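Local coordinates for protein beta-1,4-galactanase (Thielavia heterothallica, PDB 1HJS) that hydrolyses (1->4)-beta-D-galactosidic linkages in type I arabinogalactans, at residues 2-7 and 292-297; 75-80 and 129-134; 174-179 and 242-247; 207-212 and 235-240. All coordinates share one frame; numbering follows the deposited sequence. Where two conformers were deposited one is given.

The chain runs as eight parallel strands closed into a barrel, and interaction 1 shuts it: strand 4-8 near the N terminus pairs with the last strand, 290-296, closing a loop that encloses the other three contacts. Within it, interaction 2 comes first, pairing strands 75-80 and 129-132 directly, with helix 102-122 in the connection between them, and it is complete before interaction 3 begins. Interaction 3 joins strands 174-179 and 240-245 through the barrel interior, skipping the strand between them. That intermediate strand, 208-212, belongs to interaction 4, which nests within interaction 3 and fastens the exit of helix 223-237. Y77 packs against F294, and K174 meets both Y4 and E240.

Interaction 1: 2-7 and 292-297; sequences LTYRGV and GLFYWE. With SO4 (sulfate ion), chain H.
F294 lays its ring against the backbone of G6, with CD2 3.7 Å from G6 CA and the G6 amide nitrogen over one face toward the rim. The glycine has no side chain to hold the ring off. The far end of the same ring reaches Y4, whose CB lies 3.8 Å from F294 CZ; with the Y4 CG anti to the carbonyl carbon (chi1 -53°), the tyrosine ring then leads away from strand 290-296. Three main-chain bonds join the parallel strands: L293 N to Y4 O, G6 N to L293 O at 2.9 Å, and Y295 N to G6 O. G6 O also receives the CA-H of F294, at 3.1 Å from CA. On the outer face of the barrel wall, L2 CD1 packs on L293 CB at 3.7 Å and V7 CG1 approaches Y295 CB, while helix 270-285 covers L2, L293 and Y295. Further out, Y4 OH bonds to K174 and the F294 ring meets Y77 edge-to-face. R5 turns from the sheet; its NE bonds to G40 O, and its NH2 grips sulfate O3 at 2.6 Å in a nearly straight bond (173°), with a weaker second bond from NH1. The sulfate probably comes from the crystallisation liquor. First strand and last thus close the TIM barrel through main-chain hydrogen bonds and apolar packing, with the charged group kept at the margin.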
# COMPACT_ATOMS: atom_id res chain seq x y z
N LEU A 2 -1.52 16.54 -4.12
CA LEU A 2 -1.03 15.40 -3.35
C LEU A 2 0.47 15.45 -3.10
O LEU A 2 1.24 15.82 -3.98
CB LEU A 2 -1.36 14.08 -4.07
CG LEU A 2 -2.82 13.66 -4.19
CD1 LEU A 2 -2.90 12.37 -4.99
CD2 LEU A 2 -3.42 13.48 -2.80
N THR A 3 0.87 15.06 -1.90
CA THR A 3 2.28 15.04 -1.55
C THR A 3 2.90 13.79 -2.17
O THR A 3 3.99 13.84 -2.74
CB THR A 3 2.47 14.98 -0.02
OG1 THR A 3 1.98 16.19 0.56
CG2 THR A 3 3.94 14.80 0.33
N TYR A 4 2.17 12.69 -2.08
CA TYR A 4 2.64 11.41 -2.61
C TYR A 4 1.81 10.98 -3.81
O TYR A 4 0.61 10.73 -3.68
CB TYR A 4 2.56 10.33 -1.53
CG TYR A 4 3.27 10.71 -0.25
CD1 TYR A 4 4.66 10.62 -0.13
CD2 TYR A 4 2.54 11.20 0.84
CE1 TYR A 4 5.31 11.02 1.04
CE2 TYR A 4 3.18 11.60 2.01
CZ TYR A 4 4.56 11.52 2.10
OH TYR A 4 5.19 11.94 3.24
N ARG A 5 2.46 10.90 -4.96
CA ARG A 5 1.81 10.45 -6.19
C ARG A 5 2.56 9.16 -6.49
O ARG A 5 3.66 9.20 -7.02
CB ARG A 5 2.02 11.45 -7.33
CG ARG A 5 1.46 12.84 -7.07
CD ARG A 5 1.62 13.72 -8.31
NE ARG A 5 3.02 13.79 -8.74
CZ ARG A 5 3.93 14.59 -8.18
NH1 ARG A 5 3.59 15.40 -7.19
NH2 ARG A 5 5.18 14.57 -8.61
N GLY A 6 1.98 8.02 -6.14
CA GLY A 6 2.71 6.79 -6.38
C GLY A 6 2.01 5.56 -6.90
O GLY A 6 0.82 5.56 -7.22
N VAL A 7 2.81 4.50 -7.00
CA VAL A 7 2.33 3.21 -7.45
C VAL A 7 3.10 2.18 -6.64
O VAL A 7 4.19 2.46 -6.12
CB VAL A 7 2.63 2.95 -8.96
CG1 VAL A 7 2.04 4.06 -9.81
CG2 VAL A 7 4.14 2.84 -9.19
N GLY A 292 -1.92 11.47 -0.04
CA GLY A 292 -1.39 10.54 -1.03
C GLY A 292 -2.33 9.56 -1.69
O GLY A 292 -3.42 9.26 -1.20
N LEU A 293 -1.88 9.06 -2.84
CA LEU A 293 -2.62 8.07 -3.62
C LEU A 293 -1.61 7.15 -4.27
O LEU A 293 -0.64 7.62 -4.88
CB LEU A 293 -3.47 8.75 -4.70
CG LEU A 293 -4.32 7.82 -5.59
CD1 LEU A 293 -5.43 8.62 -6.25
CD2 LEU A 293 -3.44 7.17 -6.65
N PHE A 294 -1.82 5.85 -4.14
CA PHE A 294 -0.92 4.87 -4.75
C PHE A 294 -1.71 3.86 -5.57
O PHE A 294 -2.60 3.19 -5.04
CB PHE A 294 -0.13 4.11 -3.68
CG PHE A 294 0.88 4.96 -2.96
CD1 PHE A 294 0.48 5.87 -1.99
CD2 PHE A 294 2.24 4.84 -3.26
CE1 PHE A 294 1.43 6.67 -1.32
CE2 PHE A 294 3.19 5.63 -2.60
CZ PHE A 294 2.78 6.54 -1.63
N TYR A 295 -1.38 3.75 -6.85
CA TYR A 295 -2.05 2.78 -7.73
C TYR A 295 -1.36 1.44 -7.48
O TYR A 295 -0.13 1.39 -7.39
CB TYR A 295 -1.87 3.17 -9.19
CG TYR A 295 -2.82 2.43 -10.11
CD1 TYR A 295 -4.09 2.93 -10.39
CD2 TYR A 295 -2.46 1.20 -10.66
CE1 TYR A 295 -4.99 2.23 -11.18
CE2 TYR A 295 -3.36 0.48 -11.46
CZ TYR A 295 -4.62 1.00 -11.72
OH TYR A 295 -5.51 0.30 -12.48
N TRP A 296 -2.12 0.36 -7.37
CA TRP A 296 -1.49 -0.93 -7.09
C TRP A 296 -1.06 -1.76 -8.29
O TRP A 296 -1.89 -2.16 -9.11
CB TRP A 296 -2.39 -1.79 -6.20
CG TRP A 296 -1.66 -2.94 -5.57
CD1 TRP A 296 -0.66 -2.87 -4.64
CD2 TRP A 296 -1.85 -4.34 -5.85
NE1 TRP A 296 -0.22 -4.13 -4.32
CE2 TRP A 296 -0.93 -5.05 -5.05
CE3 TRP A 296 -2.70 -5.05 -6.70
CZ2 TRP A 296 -0.83 -6.45 -5.08
CZ3 TRP A 296 -2.61 -6.44 -6.73
CH2 TRP A 296 -1.68 -7.13 -5.92
N GLU A 297 0.25 -2.01 -8.38
CA GLU A 297 0.83 -2.85 -9.43
C GLU A 297 0.41 -2.56 -10.88
O GLU A 297 -0.06 -3.44 -11.59
CB GLU A 297 0.55 -4.31 -9.10
CG GLU A 297 1.31 -4.80 -7.87
CD GLU A 297 2.77 -5.10 -8.17
OE1 GLU A 297 3.23 -4.79 -9.29
OE2 GLU A 297 3.47 -5.64 -7.29
S SO4 H . 7.19 16.60 -6.22
O1 SO4 H . 7.44 18.19 -6.46
O2 SO4 H . 6.08 16.54 -5.29
O3 SO4 H . 6.96 16.01 -7.35
O4 SO4 H . 8.39 16.19 -5.54

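Interaction 2: 75-80 and 129-134; sequences GVYIDF and IVSIGN
I129 sets its CG2 methyl over one face of the Y77 ring, 4.0 Å from the centroid and 18° off the normal, a CH-pi contact inside the TIM barrel between its third and fourth strands. The phenol is carried there by a CG anti to the backbone N (chi1 164°), and S131 meets the same ring at its edge, S131 CB lying 4.0 Å from Y77 CE1. On the other face of the sheet, V130 CG1 touches F80 CE2 at 3.6 Å, obliquely to the ring, and I78 CG2 of the same strand lies over an F80 face. The parallel register rests on I78 N to I129 O, S131 N to I78 O and F80 N to S131 O.

Toward the C-terminal end of the strands D79 and N134 converge: D79 OD2 lies 2.6 Å from N134 OD1, with carboxylate and amide planes 34° apart. R45 serves both, through a salt bridge to D79 and a weak bond to N134, and N134 ND2 is held by A87 O. N134 directly precedes the proton donor E135, the Asn-Glu pair expected after the fourth strand in clan GH-A, and its side chain also lies close to the nucleophile E245. Nearer the N-terminal end of the strands than the D79-N134 pair, one water joins them, hydrogen-bonded to Y77 OH at 2.6 Å and to S131 OG at 2.9 Å.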
# COMPACT_ATOMS: atom_id res chain seq x y z
N GLY A 75 10.79 8.45 -3.97
CA GLY A 75 10.78 8.13 -2.55
C GLY A 75 10.30 6.70 -2.41
O GLY A 75 9.71 6.14 -3.34
N VAL A 76 10.55 6.08 -1.26
CA VAL A 76 10.15 4.70 -1.04
C VAL A 76 9.21 4.53 0.15
O VAL A 76 9.44 5.07 1.23
CB VAL A 76 11.38 3.79 -0.86
CG1 VAL A 76 10.95 2.35 -0.60
CG2 VAL A 76 12.26 3.86 -2.10
N TYR A 77 8.14 3.77 -0.08
CA TYR A 77 7.12 3.48 0.93
C TYR A 77 7.23 1.97 1.17
O TYR A 77 6.89 1.16 0.31
CB TYR A 77 5.75 3.89 0.36
CG TYR A 77 4.48 3.37 1.01
CD1 TYR A 77 4.49 2.46 2.07
CD2 TYR A 77 3.23 3.75 0.50
CE1 TYR A 77 3.29 1.93 2.59
CE2 TYR A 77 2.04 3.24 1.01
CZ TYR A 77 2.07 2.33 2.04
OH TYR A 77 0.89 1.78 2.47
N ILE A 78 7.74 1.61 2.35
CA ILE A 78 7.90 0.21 2.72
C ILE A 78 6.63 -0.31 3.40
O ILE A 78 6.18 0.26 4.39
CB ILE A 78 9.10 0.02 3.68
CG1 ILE A 78 10.41 0.26 2.92
CG2 ILE A 78 9.07 -1.38 4.29
CD1 ILE A 78 10.71 -0.77 1.83
N ASP A 79 6.08 -1.39 2.86
CA ASP A 79 4.87 -1.99 3.41
C ASP A 79 5.19 -3.35 4.02
O ASP A 79 5.28 -4.35 3.32
CB ASP A 79 3.83 -2.14 2.28
CG ASP A 79 2.59 -2.91 2.71
OD1 ASP A 79 2.37 -3.09 3.92
OD2 ASP A 79 1.83 -3.32 1.81
N PHE A 80 5.39 -3.37 5.34
CA PHE A 80 5.68 -4.61 6.04
C PHE A 80 4.41 -5.43 6.17
O PHE A 80 3.44 -4.96 6.78
CB PHE A 80 6.20 -4.34 7.46
CG PHE A 80 7.62 -3.86 7.52
CD1 PHE A 80 8.66 -4.65 7.04
CD2 PHE A 80 7.92 -2.62 8.09
CE1 PHE A 80 9.99 -4.22 7.14
CE2 PHE A 80 9.25 -2.18 8.18
CZ PHE A 80 10.28 -2.98 7.71
N ILE A 129 7.76 6.58 3.96
CA ILE A 129 6.61 5.98 4.63
C ILE A 129 6.87 4.51 4.94
O ILE A 129 7.48 3.79 4.15
CB ILE A 129 5.34 6.03 3.74
CG1 ILE A 129 5.00 7.48 3.38
CG2 ILE A 129 4.16 5.37 4.47
CD1 ILE A 129 3.83 7.60 2.42
N VAL A 130 6.40 4.07 6.10
CA VAL A 130 6.52 2.67 6.50
C VAL A 130 5.20 2.27 7.13
O VAL A 130 4.75 2.90 8.08
CB VAL A 130 7.63 2.44 7.55
CG1 VAL A 130 7.59 0.99 8.03
CG2 VAL A 130 9.00 2.76 6.96
N SER A 131 4.54 1.25 6.59
CA SER A 131 3.30 0.80 7.19
C SER A 131 3.63 -0.41 8.04
O SER A 131 4.35 -1.31 7.61
CB SER A 131 2.25 0.42 6.12
OG SER A 131 2.58 -0.77 5.44
N ILE A 132 3.14 -0.40 9.28
CA ILE A 132 3.37 -1.53 10.17
C ILE A 132 2.18 -2.48 10.00
O ILE A 132 1.24 -2.49 10.79
CB ILE A 132 3.51 -1.06 11.64
CG1 ILE A 132 2.38 -0.08 12.01
CG2 ILE A 132 4.86 -0.38 11.83
CD1 ILE A 132 2.47 0.44 13.43
N GLY A 133 2.26 -3.25 8.92
CA GLY A 133 1.21 -4.20 8.59
C GLY A 133 0.51 -3.82 7.30
O GLY A 133 0.56 -2.67 6.87
N ASN A 134 -0.14 -4.79 6.67
CA ASN A 134 -0.87 -4.54 5.43
C ASN A 134 -2.32 -4.97 5.65
O ASN A 134 -2.58 -6.14 5.95
CB ASN A 134 -0.27 -5.35 4.27
CG ASN A 134 -0.93 -5.04 2.93
OD1 ASN A 134 -0.63 -4.03 2.30
ND2 ASN A 134 -1.85 -5.90 2.52
O HOH W 1 0.49 -0.59 3.51

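Interaction 3: 174-179 and 242-247; sequences KIMIHL and AVVETN
V244 presses its CG2 methyl squarely onto one face of the H178 imidazole, 3.4 Å from the centroid and only 14° off the ring normal; the closest ring atom, H178 NE2, is 3.3 Å from CG2, which is tight packing. The methyl points there because CG2 stands between the backbone N and carbonyl carbon of V244, while CG1, anti to the carbonyl carbon, turns to M176. That methionine runs extended from its strand (chi1 170°) and then bends at its last torsion, bringing both SD and CE to 3.6 Å from V244 CG1. The segments are not sheet neighbours: they lie on strands five and seven of the TIM barrel, inclined by 64°; strand 208-212 separates them in the wall, and their side chains meet in the interior. H178 also has its CG anti to the backbone N, which sends the ring inward, where NE2 is hydrogen-bonded to S212 OG and the ring touches the proton donor E135. The nucleophile E245 comes up at the ring edge, OE2 lying 3.9 Å from H178 CE1 with the two planes strongly inclined. Its carboxylate is fixed by other residues, OE1 by the Y214 hydroxyl and OE2 by a salt bridge to R45.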
# COMPACT_ATOMS: atom_id res chain seq x y z
N LYS A 174 7.50 8.29 7.99
CA LYS A 174 6.21 8.52 8.62
C LYS A 174 5.70 7.10 8.87
O LYS A 174 5.84 6.22 8.01
CB LYS A 174 5.27 9.27 7.67
CG LYS A 174 5.66 10.73 7.48
CD LYS A 174 4.74 11.42 6.49
CE LYS A 174 5.10 12.90 6.34
NZ LYS A 174 4.28 13.55 5.27
N ILE A 175 5.12 6.86 10.04
CA ILE A 175 4.62 5.53 10.36
C ILE A 175 3.13 5.44 10.03
O ILE A 175 2.33 6.26 10.47
CB ILE A 175 4.86 5.20 11.84
CG1 ILE A 175 6.36 5.23 12.12
CG2 ILE A 175 4.29 3.83 12.18
CD1 ILE A 175 6.73 5.08 13.59
N MET A 176 2.77 4.43 9.25
CA MET A 176 1.39 4.26 8.82
C MET A 176 0.72 2.96 9.25
O MET A 176 1.35 1.91 9.32
CB MET A 176 1.32 4.35 7.30
CG MET A 176 -0.02 3.95 6.70
SD MET A 176 0.07 3.80 4.91
CE MET A 176 0.10 5.52 4.44
N ILE A 177 -0.57 3.06 9.54
CA ILE A 177 -1.40 1.90 9.88
C ILE A 177 -2.33 1.83 8.67
O ILE A 177 -2.94 2.84 8.29
CB ILE A 177 -2.20 2.11 11.18
CG1 ILE A 177 -1.25 1.99 12.38
CG2 ILE A 177 -3.31 1.07 11.28
CD1 ILE A 177 -1.91 2.25 13.73
N HIS A 178 -2.42 0.65 8.08
CA HIS A 178 -3.19 0.44 6.87
C HIS A 178 -4.34 -0.57 7.01
O HIS A 178 -4.12 -1.73 7.34
CB HIS A 178 -2.23 -0.02 5.77
CG HIS A 178 -2.90 -0.46 4.50
ND1 HIS A 178 -2.29 -1.32 3.61
CD2 HIS A 178 -4.11 -0.16 3.97
CE1 HIS A 178 -3.10 -1.53 2.58
NE2 HIS A 178 -4.21 -0.84 2.78
N LEU A 179 -5.56 -0.09 6.75
CA LEU A 179 -6.77 -0.91 6.80
C LEU A 179 -7.39 -0.96 5.40
O LEU A 179 -7.19 -0.05 4.59
CB LEU A 179 -7.78 -0.31 7.78
CG LEU A 179 -7.71 -0.69 9.26
CD1 LEU A 179 -6.28 -0.67 9.76
CD2 LEU A 179 -8.60 0.26 10.06
N ALA A 242 -4.11 8.67 3.33
CA ALA A 242 -3.78 8.28 1.96
C ALA A 242 -4.48 7.01 1.51
O ALA A 242 -4.75 6.11 2.30
CB ALA A 242 -2.27 8.10 1.83
N VAL A 243 -4.78 6.96 0.22
CA VAL A 243 -5.36 5.78 -0.39
C VAL A 243 -4.08 5.11 -0.86
O VAL A 243 -3.43 5.60 -1.78
CB VAL A 243 -6.26 6.13 -1.59
CG1 VAL A 243 -6.62 4.86 -2.36
CG2 VAL A 243 -7.54 6.82 -1.10
N VAL A 244 -3.72 4.01 -0.22
CA VAL A 244 -2.48 3.32 -0.55
C VAL A 244 -2.58 2.18 -1.55
O VAL A 244 -1.57 1.59 -1.93
CB VAL A 244 -1.79 2.84 0.74
CG1 VAL A 244 -1.56 4.02 1.66
CG2 VAL A 244 -2.65 1.80 1.46
N GLU A 245 -3.80 1.87 -1.97
CA GLU A 245 -4.04 0.82 -2.96
C GLU A 245 -5.33 1.14 -3.70
O GLU A 245 -6.35 1.43 -3.07
CB GLU A 245 -4.17 -0.56 -2.31
CG GLU A 245 -2.85 -1.26 -2.01
CD GLU A 245 -3.03 -2.71 -1.61
OE1 GLU A 245 -3.96 -3.36 -2.15
OE2 GLU A 245 -2.24 -3.21 -0.78
N THR A 246 -5.28 1.10 -5.03
CA THR A 246 -6.46 1.34 -5.85
C THR A 246 -6.18 0.85 -7.27
O THR A 246 -5.02 0.75 -7.68
CB THR A 246 -6.89 2.83 -5.86
OG1 THR A 246 -8.21 2.95 -6.40
CG2 THR A 246 -5.93 3.66 -6.71
N ASN A 247 -7.25 0.53 -8.00
CA ASN A 247 -7.17 0.03 -9.37
C ASN A 247 -8.42 0.49 -10.12
O ASN A 247 -9.45 0.80 -9.51
CB ASN A 247 -7.23 -1.51 -9.40
CG ASN A 247 -5.88 -2.19 -9.24
OD1 ASN A 247 -5.83 -3.42 -9.14
ND2 ASN A 247 -4.79 -1.42 -9.24

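Interaction 4: 207-212 and 235-240; sequences DMMGVS and KTWNKE
The carbonyl oxygen of E240 is gripped by two groups of the neighbouring strand: the amide of M209, N to O 2.9 Å and nearly along the C=O axis, and the CA-H of M208, its CA 3.3 Å away. A second main-chain bond, E240 N to D207 O at 3.2 Å, completes the start of parallel pairing between strands 208-212 and 240-245. These are the two strands of a beta-alpha-beta crossover, and segment 235-240 is the exit from its helix 223-237; N238, with positive phi, ends the helical run. M209 stretches out fully from CG, so that its CE methyl meets W237 CE3 at 3.7 Å and SD makes an oblique Met-aromatic contact with the six-membered ring. K239 bends at chi2 (-62°), which brings CD to 3.7 Å from D207 O, while NZ is taken by F206 O and L203 O. A water bridges D207 OD1, at 2.7 Å, weakly to K239 NZ. On the inner side M208 CG packs on E240 CB, and the E240 carboxylate forms a salt bridge with K174. Helix exit and strand are therefore joined by two main-chain hydrogen bonds of E240, where strand 240-245 begins, and by sulfur and methyl packing on the tryptophan.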
# COMPACT_ATOMS: atom_id res chain seq x y z
N ASP A 207 1.85 8.16 12.39
CA ASP A 207 1.59 9.43 11.71
C ASP A 207 0.55 9.43 10.60
O ASP A 207 -0.02 10.47 10.28
CB ASP A 207 2.92 9.93 11.14
CG ASP A 207 4.05 9.82 12.13
OD1 ASP A 207 4.00 10.52 13.16
OD2 ASP A 207 4.99 9.02 11.89
N MET A 208 0.31 8.27 10.01
CA MET A 208 -0.62 8.19 8.90
C MET A 208 -1.61 7.04 8.96
O MET A 208 -1.35 6.01 9.57
CB MET A 208 0.16 8.04 7.59
CG MET A 208 1.29 9.02 7.38
SD MET A 208 2.14 8.63 5.82
CE MET A 208 1.08 9.47 4.64
N MET A 209 -2.75 7.25 8.31
CA MET A 209 -3.78 6.24 8.21
C MET A 209 -3.95 5.99 6.72
O MET A 209 -4.30 6.91 5.96
CB MET A 209 -5.11 6.73 8.79
CG MET A 209 -5.06 6.97 10.28
SD MET A 209 -6.67 7.43 10.94
CE MET A 209 -6.40 7.06 12.68
N GLY A 210 -3.67 4.77 6.29
CA GLY A 210 -3.82 4.44 4.89
C GLY A 210 -5.01 3.53 4.69
O GLY A 210 -5.36 2.76 5.58
N VAL A 211 -5.64 3.62 3.52
CA VAL A 211 -6.78 2.77 3.23
C VAL A 211 -6.70 2.24 1.81
O VAL A 211 -6.14 2.89 0.93
CB VAL A 211 -8.12 3.53 3.35
CG1 VAL A 211 -8.28 4.09 4.75
CG2 VAL A 211 -8.19 4.65 2.31
N SER A 212 -7.23 1.04 1.60
CA SER A 212 -7.29 0.47 0.27
C SER A 212 -8.65 0.93 -0.26
O SER A 212 -9.59 1.07 0.52
CB SER A 212 -7.25 -1.06 0.32
OG SER A 212 -6.04 -1.55 0.87
N LYS A 235 -11.23 14.20 10.89
CA LYS A 235 -11.63 15.04 12.00
C LYS A 235 -11.59 14.32 13.35
O LYS A 235 -11.53 14.97 14.39
CB LYS A 235 -13.01 15.63 11.75
CG LYS A 235 -14.12 14.76 12.21
CD LYS A 235 -15.16 15.59 12.92
CE LYS A 235 -16.28 15.97 12.00
NZ LYS A 235 -17.44 16.54 12.74
N THR A 236 -11.63 12.99 13.34
CA THR A 236 -11.59 12.25 14.59
C THR A 236 -10.17 12.12 15.15
O THR A 236 -9.95 12.35 16.34
CB THR A 236 -12.16 10.81 14.45
OG1 THR A 236 -13.51 10.86 13.97
CG2 THR A 236 -12.15 10.10 15.80
N TRP A 237 -9.22 11.75 14.29
CA TRP A 237 -7.83 11.55 14.72
C TRP A 237 -6.78 12.51 14.15
O TRP A 237 -5.63 12.49 14.58
CB TRP A 237 -7.44 10.10 14.45
CG TRP A 237 -8.30 9.13 15.21
CD1 TRP A 237 -8.28 8.91 16.56
CD2 TRP A 237 -9.34 8.31 14.68
NE1 TRP A 237 -9.25 8.00 16.90
CE2 TRP A 237 -9.92 7.61 15.77
CE3 TRP A 237 -9.85 8.09 13.40
CZ2 TRP A 237 -10.98 6.72 15.61
CZ3 TRP A 237 -10.91 7.20 13.24
CH2 TRP A 237 -11.46 6.52 14.34
N ASN A 238 -7.17 13.33 13.18
CA ASN A 238 -6.29 14.32 12.58
C ASN A 238 -4.92 13.80 12.11
O ASN A 238 -3.91 14.47 12.27
CB ASN A 238 -6.07 15.47 13.58
CG ASN A 238 -5.35 16.66 12.97
OD1 ASN A 238 -4.45 17.23 13.58
ND2 ASN A 238 -5.75 17.05 11.77
N LYS A 239 -4.90 12.61 11.50
CA LYS A 239 -3.65 12.04 11.00
C LYS A 239 -3.58 12.27 9.49
O LYS A 239 -4.60 12.54 8.87
CB LYS A 239 -3.60 10.53 11.27
CG LYS A 239 -3.43 10.16 12.73
CD LYS A 239 -2.12 10.70 13.28
CE LYS A 239 -1.91 10.31 14.73
NZ LYS A 239 -0.62 10.86 15.25
N GLU A 240 -2.39 12.18 8.91
CA GLU A 240 -2.30 12.35 7.46
C GLU A 240 -3.00 11.13 6.88
O GLU A 240 -2.92 10.04 7.44
CB GLU A 240 -0.84 12.40 7.00
CG GLU A 240 -0.11 13.65 7.45
CD GLU A 240 1.11 13.95 6.60
OE1 GLU A 240 1.90 13.02 6.33
OE2 GLU A 240 1.28 15.12 6.19
O HOH W 2 2.05 12.32 13.82